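Local atomic coordinates of lactate racemase apoprotein (Thermoanaerobacterium thermosaccharolyticum, PDB entry 2YJG), a protein that interconverts the D- and L-isomers of lactate by means of a nickel-pincer nucleotide cofactor, absent from this apoprotein. Residues His73-Pro78 with Glu168-Pro173; Glu203-Pro208 with Asn218-Asp223; Ile313-Glu318 with Val372-Asp377. All blocks are in the same frame, centred on the assembly; numbering follows the deposited sequence.

Contact 1 (His73-Pro78 with Glu168-Pro173); sequences HTRPVP and EGFIEP. With SO4 (sulfate ion), chain E.
The loop after strand 66-71, which by similarity binds the cofactor, meets the end of strand 164-170 where R75 and P76 pack against F170, with a sulfate ion beside them. P76 CG sits over one face of the F170 ring, a CH-pi contact 4.1 Å from the centroid and 25° off the normal; the compact proline ring can lay its methylene C-H groups over an aromatic face. V77 CG2 touches F170 CD1 at 3.9 Å, while its CG1 rests 3.8 Å from E168 OE2, a carboxylate oxygen held by T70 and S79. Bends at chi2 and chi3 fold R75 back over P76 CD, bringing NH2 to the edge of the F170 ring, the side chains crossing at about a right angle and the two planes 59° apart. From there R75 NE donates a nearly straight hydrogen bond to sulfate O2 (3.3 Å), and NH2 makes a weak, long salt bridge to E172 OE2 (3.5 Å), both partners lying at the guanidinium edge.

The two strands are parallel neighbours in a Rossmann-like sheet and lie where the strand order reverses, the usual binding crevice of such folds. R75 is expected, by similarity, to bind the cofactor; the sulfate, probably from the crystallisation liquor and also held by G181 N, is consistent with a site for its phosphate. Exchanging R75 for a leucine would probably leave E172 without its positive mate and the anion without the NE donor. K119 NZ hydrogen-bonds to the backbone oxygens of R75 and V77, and F170 also packs on V239 of strand 233-241.

Contact 2 (Glu203-Pro208 with Asn218-Asp223); sequences EFIKNP and NPIHRD
F204 is the centre of the contact, its ring slid in beside the first turn of helix 219-230. P219 CB lies over one face of that ring, a CH-pi contact 4.3 Å from the centroid, and I220 CG1 presses on F204 CB at 3.8 Å. At the ring edge D223 OD2 approaches F204 CZ in the plane of the ring (3.6 Å), where a carboxylate oxygen meets the slightly positive aromatic hydrogens; the carboxylate itself is turned 74° from the ring. Two further pairs add to the contact. The flat amide of N207 covers the other end of P219, with CG 3.6 Å from P219 CD, and I205 reaches I220 although its CB points away: the bend at chi2 (-70°) swings I205 CD1 round to 3.9 Å from I220 CD1.

The next shell sets these groups in place. N207 OD1 accepts from Y209 N, which fixes how the amide is turned, and D223 OD2 is bonded to S149 OG. N218 is the N-cap of the second helix: its OD1 accepts from I220 N at 3.0 Å, with a weak second bond from H221 N, while ND2 is bonded to F176 O and V214 O. P219 suits the position just after the cap, since a first-turn residue there needs no N-H for helical bonding. Farther out, R350 touches F204 and forms a salt bridge with E203, P148 lies against D223, and I205 packs on W358, Q361 and I362, so that I205 of helix 202-206 touches both helix 357-369 and the start of helix 219-230.

Contact 3 (Ile313-Glu318 with Val372-Asp377); sequences IIIAAE and VIMVTD
M374 and I315 lie side by side, pointing the same way from adjacent parallel strands. M374 CB is 4.2 Å from I315 O; CG leans on I315 CG2 at 3.8 Å; beyond the sulfur, the bend at chi3 (77°) turns CE back to I315 CG2 and to A317 CB, the latter at 4.2 Å. A flexible, unbranched methionine can follow its neighbour in this way; I313, I315 and V372 share its face of the sheet, while I314, I373, A316 and V375 point to the other. The backbone ladder is parallel, V375 N bonding to I315 O and I315 N to I373 O. Past the strand ends T376 OG1 lies 2.8 Å from A317 O, with E318 O a second possible acceptor for its proton; N380 ND2 is hydrogen-bonded to T376 OG1. One water donates to both E318 OE2 and D377 OD2, probably easing their like charges, while D377 OD1 accepts from K379 N. These interior strands of a parallel sheet are joined by a beta-alpha-beta crossover: M374 and V372 face helix 293-305, V372 and I313 also meet helix 357-369, I373 and V375 face helix 395-405, and strand 279-283 flanks I314 and A316.

How the contacts relate
The three contacts follow one another along the chain without touching. Contacts 1 and 2 are closest, with centres 22 Å apart and nearest atoms about 10 Å apart; contact 3 lies 26 Å from contact 1 and 28 Å from contact 2, centre to centre. Each has side chains near residues assigned by similarity to the active site. In contact 1 the R75 side chain is about 5 Å from that of H108, a proposed proton donor/acceptor. In contact 2 the I205 side chain is about 5 Å from that of H200, the probable nickel ligand, and the I220 side chain about 7 Å from that of K184, the probable point of cofactor attachment. Contact 3 lies in the C-terminal domain, its I315 side chain about 7 Å from that of K298, a probable substrate-binding residue.

Contact 1 (His73-Pro78 with Glu168-Pro173)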
loop_
_atom_site.group_PDB
_atom_site.type_symbol
_atom_site.label_atom_id
_atom_site.label_comp_id
_atom_site.label_asym_id
_atom_site.label_seq_id
_atom_site.Cartn_x
_atom_site.Cartn_y
_atom_site.Cartn_z
ATOM N N HIS A 73 7.396 4.270 -10.294
ATOM C CA HIS A 73 7.025 2.959 -10.861
ATOM C C HIS A 73 7.513 2.730 -12.297
ATOM O O HIS A 73 7.664 1.574 -12.705
ATOM C CB HIS A 73 5.474 2.775 -10.832
ATOM C CG HIS A 73 4.743 3.829 -11.613
ATOM N ND1 HIS A 73 4.766 5.164 -11.262
ATOM C CD2 HIS A 73 4.002 3.757 -12.743
ATOM C CE1 HIS A 73 4.081 5.870 -12.144
ATOM N NE2 HIS A 73 3.618 5.040 -13.064
ATOM N N THR A 74 7.736 3.789 -13.067
ATOM C CA THR A 74 8.286 3.643 -14.417
ATOM C C THR A 74 9.834 3.438 -14.511
ATOM O O THR A 74 10.351 3.158 -15.592
ATOM C CB THR A 74 7.912 4.829 -15.335
ATOM O OG1 THR A 74 8.748 5.963 -15.075
ATOM C CG2 THR A 74 6.416 5.232 -15.179
ATOM N N ARG A 75 10.570 3.605 -13.403
ATOM C CA ARG A 75 12.027 3.509 -13.454
ATOM C C ARG A 75 12.412 2.195 -12.803
ATOM O O ARG A 75 11.706 1.718 -11.906
ATOM C CB ARG A 75 12.698 4.693 -12.737
ATOM C CG ARG A 75 12.263 6.078 -13.221
ATOM C CD ARG A 75 12.338 6.302 -14.723
ATOM N NE ARG A 75 13.728 6.369 -15.201
ATOM C CZ ARG A 75 14.260 5.658 -16.216
ATOM N NH1 ARG A 75 13.552 4.780 -16.947
ATOM N NH2 ARG A 75 15.539 5.839 -16.518
ATOM N N PRO A 76 13.509 1.583 -13.251
ATOM C CA PRO A 76 13.932 0.290 -12.697
ATOM C C PRO A 76 14.751 0.306 -11.411
ATOM O O PRO A 76 15.430 -0.687 -11.109
ATOM C CB PRO A 76 14.757 -0.295 -13.843
ATOM C CG PRO A 76 15.420 0.868 -14.409
ATOM C CD PRO A 76 14.379 1.994 -14.365
ATOM N N VAL A 77 14.688 1.384 -10.639
ATOM C CA VAL A 77 15.417 1.453 -9.379
ATOM C C VAL A 77 14.993 0.297 -8.429
ATOM O O VAL A 77 13.806 0.085 -8.142
ATOM C CB VAL A 77 15.250 2.820 -8.698
ATOM C CG1 VAL A 77 16.048 2.862 -7.423
ATOM C CG2 VAL A 77 15.622 3.963 -9.627
ATOM N N PRO A 78 15.962 -0.502 -7.973
ATOM C CA PRO A 78 15.667 -1.657 -7.146
ATOM C C PRO A 78 15.456 -1.247 -5.699
ATOM O O PRO A 78 16.240 -1.587 -4.818
ATOM C CB PRO A 78 16.907 -2.534 -7.296
ATOM C CG PRO A 78 18.011 -1.587 -7.567
ATOM C CD PRO A 78 17.400 -0.398 -8.291
ATOM N N GLU A 168 17.834 8.816 -4.052
ATOM C CA GLU A 168 18.366 7.640 -4.639
ATOM C C GLU A 168 17.991 7.607 -6.110
ATOM O O GLU A 168 17.123 8.352 -6.587
ATOM C CB GLU A 168 17.925 6.383 -3.931
ATOM C CG GLU A 168 16.443 6.059 -4.006
ATOM C CD GLU A 168 16.138 4.572 -3.792
ATOM O OE1 GLU A 168 17.074 3.811 -3.448
ATOM O OE2 GLU A 168 14.959 4.162 -3.980
ATOM N N GLY A 169 18.678 6.760 -6.853
ATOM C CA GLY A 169 18.460 6.716 -8.308
ATOM C C GLY A 169 19.337 5.663 -8.958
ATOM O O GLY A 169 19.995 4.875 -8.268
ATOM N N PHE A 170 19.406 5.683 -10.288
ATOM C CA PHE A 170 20.329 4.796 -11.027
ATOM C C PHE A 170 20.952 5.574 -12.200
ATOM O O PHE A 170 20.418 6.677 -12.627
ATOM C CB PHE A 170 19.611 3.537 -11.524
ATOM C CG PHE A 170 18.815 3.743 -12.725
ATOM C CD1 PHE A 170 17.814 4.679 -12.765
ATOM C CD2 PHE A 170 19.064 3.008 -13.845
ATOM C CE1 PHE A 170 17.136 4.896 -13.929
ATOM C CE2 PHE A 170 18.349 3.201 -14.975
ATOM C CZ PHE A 170 17.399 4.147 -15.006
ATOM N N ILE A 171 22.054 5.042 -12.712
ATOM C CA ILE A 171 22.842 5.779 -13.709
ATOM C C ILE A 171 22.961 4.971 -14.989
ATOM O O ILE A 171 23.463 3.834 -14.948
ATOM C CB ILE A 171 24.254 6.126 -13.189
ATOM C CG1 ILE A 171 24.225 7.104 -12.059
ATOM C CG2 ILE A 171 25.072 6.721 -14.366
ATOM C CD1 ILE A 171 25.532 7.214 -11.252
ATOM N N GLU A 172 22.510 5.497 -16.128
ATOM C CA GLU A 172 22.654 4.822 -17.428
ATOM C C GLU A 172 22.725 5.980 -18.442
ATOM O O GLU A 172 22.389 7.122 -18.102
ATOM C CB GLU A 172 21.469 3.912 -17.760
ATOM C CG GLU A 172 20.157 4.706 -18.045
ATOM C CD GLU A 172 18.932 3.813 -18.282
ATOM O OE1 GLU A 172 19.025 2.565 -18.100
ATOM O OE2 GLU A 172 17.871 4.405 -18.622
ATOM N N PRO A 173 23.084 5.700 -19.697
ATOM C CA PRO A 173 23.218 6.813 -20.608
ATOM C C PRO A 173 21.865 7.409 -20.891
ATOM O O PRO A 173 20.869 6.711 -20.793
ATOM C CB PRO A 173 23.747 6.141 -21.878
ATOM C CG PRO A 173 24.481 4.921 -21.366
ATOM C CD PRO A 173 23.645 4.465 -20.261
HETATM S S SO4 E . 15.974 9.573 -13.835
HETATM O O1 SO4 E . 15.957 10.325 -12.580
HETATM O O2 SO4 E . 15.864 8.140 -13.472
HETATM O O3 SO4 E . 14.884 9.909 -14.795
HETATM O O4 SO4 E . 17.226 9.929 -14.412
#

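Contact 2 (Glu203-Pro208 with Asn218-Asp223)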
loop_
_atom_site.group_PDB
_atom_site.type_symbol
_atom_site.label_atom_id
_atom_site.label_comp_id
_atom_site.label_asym_id
_atom_site.label_seq_id
_atom_site.Cartn_x
_atom_site.Cartn_y
_atom_site.Cartn_z
ATOM N N GLU A 203 15.657 25.273 -27.726
ATOM C CA GLU A 203 16.990 25.863 -27.670
ATOM C C GLU A 203 17.986 24.932 -27.001
ATOM O O GLU A 203 19.146 24.791 -27.438
ATOM C CB GLU A 203 16.962 27.166 -26.868
ATOM C CG GLU A 203 18.237 27.923 -27.004
ATOM C CD GLU A 203 18.088 29.375 -26.541
ATOM O OE1 GLU A 203 16.951 29.804 -26.211
ATOM O OE2 GLU A 203 19.130 30.048 -26.463
ATOM N N PHE A 204 17.533 24.301 -25.927
ATOM C CA PHE A 204 18.362 23.328 -25.186
ATOM C C PHE A 204 18.590 22.094 -26.044
ATOM O O PHE A 204 19.715 21.610 -26.230
ATOM C CB PHE A 204 17.655 22.936 -23.913
ATOM C CG PHE A 204 17.887 23.896 -22.746
ATOM C CD1 PHE A 204 18.491 25.126 -22.905
ATOM C CD2 PHE A 204 17.449 23.535 -21.482
ATOM C CE1 PHE A 204 18.724 25.949 -21.834
ATOM C CE2 PHE A 204 17.718 24.324 -20.400
ATOM C CZ PHE A 204 18.357 25.550 -20.571
ATOM N N ILE A 205 17.506 21.584 -26.623
ATOM C CA ILE A 205 17.635 20.321 -27.391
ATOM C C ILE A 205 18.555 20.483 -28.633
ATOM O O ILE A 205 19.216 19.549 -29.074
ATOM C CB ILE A 205 16.262 19.788 -27.735
ATOM C CG1 ILE A 205 15.506 19.386 -26.467
ATOM C CG2 ILE A 205 16.339 18.599 -28.720
ATOM C CD1 ILE A 205 16.022 18.133 -25.718
ATOM N N LYS A 206 18.561 21.661 -29.210
ATOM C CA LYS A 206 19.400 21.963 -30.367
ATOM C C LYS A 206 20.860 22.115 -30.044
ATOM O O LYS A 206 21.732 22.044 -30.944
ATOM C CB LYS A 206 18.901 23.228 -31.101
ATOM C CG LYS A 206 19.778 23.714 -32.255
ATOM C CD LYS A 206 19.439 23.142 -33.635
ATOM C CE LYS A 206 19.892 24.075 -34.794
ATOM N NZ LYS A 206 19.528 23.620 -36.201
ATOM N N ASN A 207 21.186 22.292 -28.771
ATOM C CA ASN A 207 22.580 22.510 -28.407
ATOM C C ASN A 207 23.405 21.280 -28.759
ATOM O O ASN A 207 22.975 20.172 -28.544
ATOM C CB ASN A 207 22.657 22.830 -26.921
ATOM C CG ASN A 207 24.036 23.208 -26.469
ATOM O OD1 ASN A 207 24.911 22.350 -26.336
ATOM N ND2 ASN A 207 24.230 24.527 -26.127
ATOM N N PRO A 208 24.640 21.480 -29.248
ATOM C CA PRO A 208 25.368 20.313 -29.695
ATOM C C PRO A 208 25.881 19.408 -28.570
ATOM O O PRO A 208 26.312 18.263 -28.832
ATOM C CB PRO A 208 26.540 20.917 -30.477
ATOM C CG PRO A 208 26.578 22.377 -30.134
ATOM C CD PRO A 208 25.227 22.760 -29.722
ATOM N N ASN A 218 26.705 20.833 -21.442
ATOM C CA ASN A 218 25.300 20.425 -21.716
ATOM C C ASN A 218 24.367 21.330 -20.928
ATOM O O ASN A 218 24.372 21.291 -19.694
ATOM C CB ASN A 218 25.039 18.933 -21.360
ATOM C CG ASN A 218 23.641 18.488 -21.660
ATOM O OD1 ASN A 218 22.737 19.321 -21.806
ATOM N ND2 ASN A 218 23.450 17.165 -21.873
ATOM N N PRO A 219 23.602 22.196 -21.620
ATOM C CA PRO A 219 22.865 23.213 -20.864
ATOM C C PRO A 219 21.695 22.658 -20.067
ATOM O O PRO A 219 21.305 23.283 -19.105
ATOM C CB PRO A 219 22.350 24.139 -21.966
ATOM C CG PRO A 219 22.211 23.266 -23.164
ATOM C CD PRO A 219 23.396 22.371 -23.072
ATOM N N ILE A 220 21.156 21.509 -20.482
ATOM C CA ILE A 220 20.072 20.830 -19.765
ATOM C C ILE A 220 20.614 20.415 -18.415
ATOM O O ILE A 220 20.062 20.719 -17.348
ATOM C CB ILE A 220 19.531 19.556 -20.537
ATOM C CG1 ILE A 220 18.947 19.998 -21.854
ATOM C CG2 ILE A 220 18.454 18.894 -19.687
ATOM C CD1 ILE A 220 18.678 18.973 -22.943
ATOM N N HIS A 221 21.759 19.772 -18.476
ATOM C CA HIS A 221 22.496 19.312 -17.303
ATOM C C HIS A 221 22.924 20.466 -16.420
ATOM O O HIS A 221 22.797 20.429 -15.178
ATOM C CB HIS A 221 23.693 18.506 -17.750
ATOM C CG HIS A 221 24.554 18.040 -16.627
ATOM N ND1 HIS A 221 24.114 17.149 -15.670
ATOM C CD2 HIS A 221 25.818 18.365 -16.300
ATOM C CE1 HIS A 221 25.097 16.928 -14.820
ATOM N NE2 HIS A 221 26.143 17.653 -15.180
ATOM N N ARG A 222 23.361 21.558 -17.026
ATOM C CA ARG A 222 23.720 22.748 -16.233
ATOM C C ARG A 222 22.563 23.278 -15.377
ATOM O O ARG A 222 22.757 23.607 -14.202
ATOM C CB ARG A 222 24.227 23.862 -17.197
ATOM C CG ARG A 222 24.663 25.136 -16.475
ATOM C CD ARG A 222 25.113 26.302 -17.432
ATOM N NE ARG A 222 25.448 27.526 -16.670
ATOM C CZ ARG A 222 25.567 28.767 -17.185
ATOM N NH1 ARG A 222 25.348 29.017 -18.479
ATOM N NH2 ARG A 222 25.899 29.783 -16.391
ATOM N N ASP A 223 21.371 23.409 -15.962
ATOM C CA ASP A 223 20.173 23.807 -15.186
ATOM C C ASP A 223 19.836 22.804 -14.091
ATOM O O ASP A 223 19.466 23.224 -12.984
ATOM C CB ASP A 223 18.955 24.102 -16.109
ATOM C CG ASP A 223 18.924 25.582 -16.593
ATOM O OD1 ASP A 223 19.963 26.318 -16.452
ATOM O OD2 ASP A 223 17.875 25.978 -17.074
#

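Contact 3 (Ile313-Glu318 with Val372-Asp377)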
loop_
_atom_site.group_PDB
_atom_site.type_symbol
_atom_site.label_atom_id
_atom_site.label_comp_id
_atom_site.label_asym_id
_atom_site.label_seq_id
_atom_site.Cartn_x
_atom_site.Cartn_y
_atom_site.Cartn_z
ATOM N N ILE A 313 19.957 4.251 -41.406
ATOM C CA ILE A 313 19.911 3.616 -40.123
ATOM C C ILE A 313 18.727 2.637 -40.142
ATOM O O ILE A 313 17.555 3.058 -40.404
ATOM C CB ILE A 313 19.705 4.667 -39.009
ATOM C CG1 ILE A 313 20.919 5.607 -38.914
ATOM C CG2 ILE A 313 19.390 4.013 -37.642
ATOM C CD1 ILE A 313 20.501 7.071 -38.284
ATOM N N ILE A 314 19.015 1.360 -39.899
ATOM C CA ILE A 314 17.988 0.288 -39.669
ATOM C C ILE A 314 17.869 0.039 -38.183
ATOM O O ILE A 314 18.859 -0.223 -37.482
ATOM C CB ILE A 314 18.325 -1.057 -40.348
ATOM C CG1 ILE A 314 18.530 -0.877 -41.838
ATOM C CG2 ILE A 314 17.243 -2.081 -40.043
ATOM C CD1 ILE A 314 19.316 -2.020 -42.570
ATOM N N ILE A 315 16.654 0.158 -37.678
ATOM C CA ILE A 315 16.393 -0.040 -36.274
ATOM C C ILE A 315 15.277 -1.092 -36.090
ATOM O O ILE A 315 14.192 -0.955 -36.649
ATOM C CB ILE A 315 16.027 1.285 -35.508
ATOM C CG1 ILE A 315 15.947 0.928 -34.043
ATOM C CG2 ILE A 315 14.743 1.904 -35.970
ATOM C CD1 ILE A 315 16.101 1.978 -33.010
ATOM N N ALA A 316 15.553 -2.109 -35.274
ATOM C CA ALA A 316 14.560 -3.077 -34.942
ATOM C C ALA A 316 13.977 -2.683 -33.622
ATOM O O ALA A 316 14.689 -2.604 -32.650
ATOM C CB ALA A 316 15.143 -4.495 -34.884
ATOM N N ALA A 317 12.664 -2.421 -33.631
ATOM C CA ALA A 317 11.886 -1.933 -32.473
ATOM C C ALA A 317 10.422 -2.395 -32.681
ATOM O O ALA A 317 9.747 -1.973 -33.612
ATOM C CB ALA A 317 11.976 -0.378 -32.344
ATOM N N GLU A 318 9.967 -3.333 -31.864
ATOM C CA GLU A 318 8.632 -3.944 -32.068
ATOM C C GLU A 318 7.554 -2.892 -31.994
ATOM O O GLU A 318 6.616 -2.887 -32.796
ATOM C CB GLU A 318 8.408 -4.994 -30.997
ATOM C CG GLU A 318 7.055 -5.630 -31.050
ATOM C CD GLU A 318 6.808 -6.640 -29.982
ATOM O OE1 GLU A 318 6.909 -6.304 -28.773
ATOM O OE2 GLU A 318 6.466 -7.792 -30.364
ATOM N N VAL A 372 15.812 6.475 -42.198
ATOM C CA VAL A 372 15.604 5.488 -41.166
ATOM C C VAL A 372 14.620 4.466 -41.690
ATOM O O VAL A 372 13.577 4.814 -42.350
ATOM C CB VAL A 372 15.130 6.125 -39.866
ATOM C CG1 VAL A 372 14.791 5.050 -38.799
ATOM C CG2 VAL A 372 16.197 7.106 -39.349
ATOM N N ILE A 373 14.998 3.214 -41.488
ATOM C CA ILE A 373 14.149 2.073 -41.813
ATOM C C ILE A 373 13.782 1.401 -40.523
ATOM O O ILE A 373 14.661 1.057 -39.722
ATOM C CB ILE A 373 14.841 1.024 -42.764
ATOM C CG1 ILE A 373 15.104 1.648 -44.116
ATOM C CG2 ILE A 373 13.962 -0.257 -42.920
ATOM C CD1 ILE A 373 16.175 1.017 -44.892
ATOM N N MET A 374 12.490 1.222 -40.275
ATOM C CA MET A 374 12.103 0.548 -39.049
ATOM C C MET A 374 11.561 -0.884 -39.339
ATOM O O MET A 374 10.626 -1.075 -40.103
ATOM C CB MET A 374 11.072 1.349 -38.246
ATOM C CG MET A 374 11.508 2.706 -37.738
ATOM S SD MET A 374 10.323 3.408 -36.570
ATOM C CE MET A 374 10.699 2.509 -35.144
ATOM N N VAL A 375 12.175 -1.867 -38.714
ATOM C CA VAL A 375 11.634 -3.223 -38.585
ATOM C C VAL A 375 10.790 -3.227 -37.337
ATOM O O VAL A 375 11.285 -3.099 -36.223
ATOM C CB VAL A 375 12.801 -4.314 -38.507
ATOM C CG1 VAL A 375 12.292 -5.748 -38.203
ATOM C CG2 VAL A 375 13.667 -4.283 -39.820
ATOM N N THR A 376 9.479 -3.435 -37.540
ATOM C CA THR A 376 8.494 -3.196 -36.540
ATOM C C THR A 376 7.235 -3.991 -36.872
ATOM O O THR A 376 7.096 -4.443 -37.966
ATOM C CB THR A 376 8.205 -1.686 -36.466
ATOM O OG1 THR A 376 7.512 -1.433 -35.272
ATOM C CG2 THR A 376 7.405 -1.183 -37.653
ATOM N N ASP A 377 6.380 -4.159 -35.877
ATOM C CA ASP A 377 5.076 -4.807 -35.983
ATOM C C ASP A 377 4.301 -4.182 -37.095
ATOM O O ASP A 377 4.329 -2.959 -37.219
ATOM C CB ASP A 377 4.353 -4.612 -34.647
ATOM C CG ASP A 377 3.136 -5.470 -34.490
ATOM O OD1 ASP A 377 2.109 -5.223 -35.212
ATOM O OD2 ASP A 377 3.197 -6.353 -33.585
HETATM O O HOH W 1 5.311 -8.275 -32.586
#